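Local coordinates for protein homoserine O-acetyltransferase (Pseudomonas veronii, PDB 5EFZ) that hydrolyses ethyl acetate and other short acetyl esters to alcohol and acetate, serving in the bacterial breakdown of short-chain methyl ketones such as 2-butanone, at residues C44-A49 / H132-E137; G52-D57 / F139-L144. All blocks are in the same frame, centred on the assembly; numbering follows the deposited sequence.

Interaction 1: residues C44-A49 / H132-E137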
loop_
_atom_site.group_PDB
_atom_site.type_symbol
_atom_site.label_atom_id
_atom_site.label_comp_id
_atom_site.label_asym_id
_atom_site.label_seq_id
_atom_site.Cartn_x
_atom_site.Cartn_y
_atom_site.Cartn_z
ATOM N N CYS A 44 -24.862 18.382 20.324
ATOM C CA CYS A 44 -23.891 18.200 19.270
ATOM C C CYS A 44 -23.487 19.583 18.781
ATOM O O CYS A 44 -24.337 20.338 18.303
ATOM C CB CYS A 44 -24.470 17.348 18.140
ATOM S SG CYS A 44 -23.328 17.102 16.767
ATOM N N LEU A 45 -22.212 19.926 18.966
ATOM C CA LEU A 45 -21.670 21.185 18.473
ATOM C C LEU A 45 -20.946 20.938 17.158
ATOM O O LEU A 45 -20.062 20.081 17.066
ATOM C CB LEU A 45 -20.701 21.797 19.479
ATOM C CG LEU A 45 -21.167 22.017 20.907
ATOM C CD1 LEU A 45 -20.100 22.759 21.667
ATOM C CD2 LEU A 45 -22.459 22.776 20.944
ATOM N N LEU A 46 -21.331 21.678 16.128
ATOM C CA LEU A 46 -20.653 21.587 14.856
ATOM C C LEU A 46 -19.838 22.851 14.649
ATOM O O LEU A 46 -20.371 23.964 14.788
ATOM C CB LEU A 46 -21.662 21.420 13.704
ATOM C CG LEU A 46 -22.495 20.144 13.704
ATOM C CD1 LEU A 46 -23.467 20.197 12.488
ATOM C CD2 LEU A 46 -21.581 18.879 13.651
ATOM N N ALA A 47 -18.557 22.666 14.335
ATOM C CA ALA A 47 -17.671 23.761 13.943
ATOM C C ALA A 47 -17.845 24.042 12.454
ATOM O O ALA A 47 -17.617 23.154 11.613
ATOM C CB ALA A 47 -16.211 23.425 14.255
ATOM N N VAL A 48 -18.254 25.268 12.144
ATOM C CA VAL A 48 -18.675 25.635 10.794
ATOM C C VAL A 48 -17.935 26.887 10.328
ATOM O O VAL A 48 -17.866 27.890 11.041
ATOM C CB VAL A 48 -20.211 25.923 10.723
ATOM C CG1 VAL A 48 -20.642 26.217 9.272
ATOM C CG2 VAL A 48 -21.031 24.778 11.315
ATOM N N ALA A 49 -17.425 26.857 9.106
ATOM C CA ALA A 49 -16.795 28.045 8.531
ATOM C C ALA A 49 -17.608 28.395 7.302
ATOM O O ALA A 49 -17.923 27.517 6.520
ATOM C CB ALA A 49 -15.305 27.775 8.173
ATOM N N HIS A 132 -27.619 18.233 7.960
ATOM C CA HIS A 132 -28.943 18.569 7.456
ATOM C C HIS A 132 -29.709 19.421 8.476
ATOM O O HIS A 132 -30.418 20.374 8.104
ATOM C CB HIS A 132 -29.707 17.299 7.115
ATOM C CG HIS A 132 -31.100 17.554 6.619
ATOM N ND1 HIS A 132 -32.201 17.485 7.439
ATOM C CD2 HIS A 132 -31.571 17.856 5.385
ATOM C CE1 HIS A 132 -33.292 17.755 6.742
ATOM N NE2 HIS A 132 -32.938 17.987 5.491
ATOM N N THR A 133 -29.575 19.098 9.757
ATOM C CA THR A 133 -30.263 19.884 10.794
ATOM C C THR A 133 -29.680 21.290 10.847
ATOM O O THR A 133 -30.403 22.273 10.973
ATOM C CB THR A 133 -30.145 19.216 12.193
ATOM O OG1 THR A 133 -30.916 18.013 12.174
ATOM C CG2 THR A 133 -30.686 20.152 13.294
ATOM N N LEU A 134 -28.356 21.367 10.729
ATOM C CA LEU A 134 -27.663 22.645 10.707
ATOM C C LEU A 134 -28.184 23.521 9.569
ATOM O O LEU A 134 -28.537 24.688 9.763
ATOM C CB LEU A 134 -26.157 22.409 10.537
ATOM C CG LEU A 134 -25.331 23.681 10.314
ATOM C CD1 LEU A 134 -25.203 24.486 11.593
ATOM C CD2 LEU A 134 -23.956 23.297 9.740
ATOM N N LEU A 135 -28.236 22.950 8.375
ATOM C CA LEU A 135 -28.612 23.750 7.201
ATOM C C LEU A 135 -30.055 24.219 7.273
ATOM O O LEU A 135 -30.345 25.388 7.029
ATOM C CB LEU A 135 -28.372 22.942 5.920
ATOM C CG LEU A 135 -26.879 22.686 5.614
ATOM C CD1 LEU A 135 -26.758 21.624 4.518
ATOM C CD2 LEU A 135 -26.165 23.968 5.173
ATOM N N THR A 136 -30.976 23.325 7.605
ATOM C CA THR A 136 -32.394 23.728 7.580
ATOM C C THR A 136 -32.781 24.587 8.775
ATOM O O THR A 136 -33.480 25.576 8.624
ATOM C CB THR A 136 -33.319 22.510 7.535
ATOM O OG1 THR A 136 -33.015 21.652 8.644
ATOM C CG2 THR A 136 -33.112 21.741 6.215
ATOM N N GLU A 137 -32.327 24.212 9.972
ATOM C CA GLU A 137 -32.787 24.859 11.188
ATOM C C GLU A 137 -31.978 26.094 11.561
ATOM O O GLU A 137 -32.519 27.028 12.121
ATOM C CB GLU A 137 -32.773 23.871 12.357
ATOM C CG GLU A 137 -33.654 22.655 12.110
ATOM C CD GLU A 137 -35.050 23.043 11.640
ATOM O OE1 GLU A 137 -35.808 23.609 12.456
ATOM O OE2 GLU A 137 -35.387 22.792 10.458
#

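Interaction 2: residues G52-D57 / F139-L144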
loop_
_atom_site.group_PDB
_atom_site.type_symbol
_atom_site.label_atom_id
_atom_site.label_comp_id
_atom_site.label_asym_id
_atom_site.label_seq_id
_atom_site.Cartn_x
_atom_site.Cartn_y
_atom_site.Cartn_z
ATOM N N GLY A 52 -18.552 33.453 1.872
ATOM C CA GLY A 52 -19.486 33.991 0.893
ATOM C C GLY A 52 -20.875 34.180 1.486
ATOM O O GLY A 52 -21.226 33.621 2.541
ATOM N N ALA A 53 -21.673 34.962 0.788
ATOM C CA ALA A 53 -23.014 35.298 1.228
ATOM C C ALA A 53 -24.057 34.467 0.483
ATOM O O ALA A 53 -23.904 34.196 -0.709
ATOM C CB ALA A 53 -23.272 36.790 1.016
ATOM N N LEU A 54 -25.125 34.085 1.182
ATOM C CA LEU A 54 -26.285 33.467 0.533
ATOM C C LEU A 54 -27.012 34.454 -0.387
ATOM O O LEU A 54 -27.160 35.620 -0.024
ATOM C CB LEU A 54 -27.265 32.958 1.594
ATOM C CG LEU A 54 -26.852 31.704 2.364
ATOM C CD1 LEU A 54 -27.776 31.551 3.547
ATOM C CD2 LEU A 54 -26.916 30.458 1.432
ATOM N N ASN A 55 -27.486 34.009 -1.549
ATOM C CA ASN A 55 -28.260 34.925 -2.419
ATOM C C ASN A 55 -29.706 35.045 -1.925
ATOM O O ASN A 55 -30.036 34.514 -0.868
ATOM C CB ASN A 55 -28.208 34.491 -3.894
ATOM C CG ASN A 55 -28.706 33.066 -4.132
ATOM O OD1 ASN A 55 -29.354 32.471 -3.279
ATOM N ND2 ASN A 55 -28.429 32.528 -5.334
ATOM N N ALA A 56 -30.566 35.730 -2.685
ATOM C CA ALA A 56 -31.915 36.058 -2.215
ATOM C C ALA A 56 -32.727 34.839 -1.789
ATOM O O ALA A 56 -33.478 34.898 -0.824
ATOM C CB ALA A 56 -32.683 36.821 -3.298
ATOM N N ASP A 57 -32.615 33.744 -2.527
ATOM C CA ASP A 57 -33.445 32.579 -2.211
ATOM C C ASP A 57 -32.602 31.403 -1.718
ATOM O O ASP A 57 -33.043 30.255 -1.749
ATOM C CB ASP A 57 -34.282 32.173 -3.430
ATOM C CG ASP A 57 -33.420 31.700 -4.612
ATOM O OD1 ASP A 57 -32.191 31.991 -4.651
ATOM O OD2 ASP A 57 -33.994 31.038 -5.511
ATOM N N PHE A 139 -29.481 27.764 9.242
ATOM C CA PHE A 139 -29.328 28.671 8.108
ATOM C C PHE A 139 -30.615 28.913 7.299
ATOM O O PHE A 139 -30.677 29.874 6.526
ATOM C CB PHE A 139 -28.262 28.144 7.149
ATOM C CG PHE A 139 -26.858 28.195 7.682
ATOM C CD1 PHE A 139 -26.154 29.382 7.720
ATOM C CD2 PHE A 139 -26.235 27.032 8.114
ATOM C CE1 PHE A 139 -24.860 29.429 8.200
ATOM C CE2 PHE A 139 -24.930 27.058 8.599
ATOM C CZ PHE A 139 -24.238 28.257 8.658
ATOM N N GLY A 140 -31.622 28.045 7.436
ATOM C CA GLY A 140 -32.855 28.204 6.674
ATOM C C GLY A 140 -32.673 27.776 5.226
ATOM O O GLY A 140 -33.447 28.144 4.329
ATOM N N ILE A 141 -31.655 26.964 4.994
ATOM C CA ILE A 141 -31.349 26.467 3.645
ATOM C C ILE A 141 -32.156 25.189 3.367
ATOM O O ILE A 141 -32.202 24.283 4.208
ATOM C CB ILE A 141 -29.837 26.214 3.503
ATOM C CG1 ILE A 141 -29.085 27.548 3.530
ATOM C CG2 ILE A 141 -29.498 25.417 2.221
ATOM C CD1 ILE A 141 -27.567 27.365 3.742
ATOM N N GLU A 142 -32.787 25.113 2.196
ATOM C CA GLU A 142 -33.667 23.995 1.904
ATOM C C GLU A 142 -33.222 23.144 0.701
ATOM O O GLU A 142 -33.900 22.193 0.339
ATOM C CB GLU A 142 -35.096 24.502 1.675
ATOM C CG GLU A 142 -35.690 25.276 2.858
ATOM C CD GLU A 142 -35.949 24.392 4.084
ATOM O OE1 GLU A 142 -35.830 23.142 3.990
ATOM O OE2 GLU A 142 -36.297 24.948 5.144
ATOM N N SER A 143 -32.096 23.493 0.087
ATOM C CA SER A 143 -31.461 22.663 -0.927
ATOM C C SER A 143 -30.020 23.136 -1.086
ATOM O O SER A 143 -29.674 24.228 -0.647
ATOM C CB SER A 143 -32.212 22.708 -2.288
ATOM O OG SER A 143 -32.114 23.983 -2.889
ATOM N N LEU A 144 -29.178 22.296 -1.693
ATOM C CA LEU A 144 -27.758 22.612 -1.949
ATOM C C LEU A 144 -27.429 22.656 -3.454
ATOM O O LEU A 144 -27.757 21.713 -4.192
ATOM C CB LEU A 144 -26.867 21.588 -1.261
ATOM C CG LEU A 144 -26.960 21.669 0.273
ATOM C CD1 LEU A 144 -26.440 20.377 0.940
ATOM C CD2 LEU A 144 -26.194 22.903 0.761
#

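Interaction 1: residues C44-A49 / H132-E137
Leu134 reaches from the helix toward the strand and meets Val48 and Leu46, two residues apart on the same strand face. The closest touch is between methyls: Val48 CG2 lies 3.6 Å from Leu134 CD2, the two side chains meeting tip to tip. A chi1 of 172° sets CG of Leu134 opposite its backbone N and brings the two methyls to the strand, where CD1 of Leu134 stands a little farther from Val48 CG2, at 4.2 Å. Leu46 comes in at a slant instead, its CD1 resting 4.0 Å from Leu134 CB, nearer the helix backbone. Leu46 CA and Leu134 CA remain 8.2 Å apart, so side chains alone bridge strand and helix, and no hydrogen bond crosses. This is the helix-on-sheet packing of the alpha/beta-hydrolase fold: helix 124-139 lies against the sheet where strand 45-51 lies between strands 26-29 and 92-96, antiparallel to both. Ile28 and Val96 on those strands also touch Leu134, giving the leucine apolar neighbours from three adjacent strands. Away from the strand the helix becomes more polar and more open to solvent: Glu137 is exposed and Thr136 partly so, while the Thr136 methyl CG2 sits 3.8 Å above one face of the His132 ring, offset toward its rim; that ring also stacks with Tyr164 and meets Phe167 edge-to-face.

Interaction 2: residues G52-D57 / F139-L144
Leu54 and Ile141 meet between two irregular backbone segments: residues 52-57 lie in the loop after strand 45-51, and residues 139-144 lead from the end of helix 124-139 toward strand 146-150. Gly140 leaves the helical conformation with a positive phi of 76°, and Ile141 follows in an extended conformation (psi 133°). The CA-CB bond of Leu54 points toward the other loop, whereas Ile141 bends in through the end of its side chain. With CG1 of Ile141 anti to the carbonyl carbon (chi1 -69°) and the chain extended beyond it, Ile141 CD1 comes within 3.9 Å of Leu54 CD2. The second leucine methyl, Leu54 CD1, is 4.2 Å from this same Ile141 CD1, so the isoleucine tip meets both prongs of the fork. Phe139 lies at the margin, its O 4.5 Å from Leu54 CD1. That carbonyl accepts a hydrogen bond from Lys58, just beyond the first segment. Ala61, at the start of strand 61-65, touches both Leu54 and Ile141. With no hydrogen bond or salt bridge between the two segments, direct contact between them probably rests on dispersion and partial exclusion of water, a small apolar contact lacking the directional constraint of polar bonds.

From the N terminus, the chain runs along strand 45-51, which supplies the first half of interaction 1, and turns at once into residues 52-57, the first half of interaction 2. It then builds strands 61-65 and 92-96 before helix 124-139 packs back against strand 45-51, closing interaction 1 across 82 intervening residues. Residues 139-144 follow and close interaction 2 across 81. The segments alternate, so the two closures cross rather than nest. Their centres lie about 13 Å apart, and probable hydrogen bonds from Ile141 N to Leu135 O and from Phe139 N to Leu134 O connect their second halves. Together they tie helix 124-139 and its exit to strand 45-51 and the loop beyond.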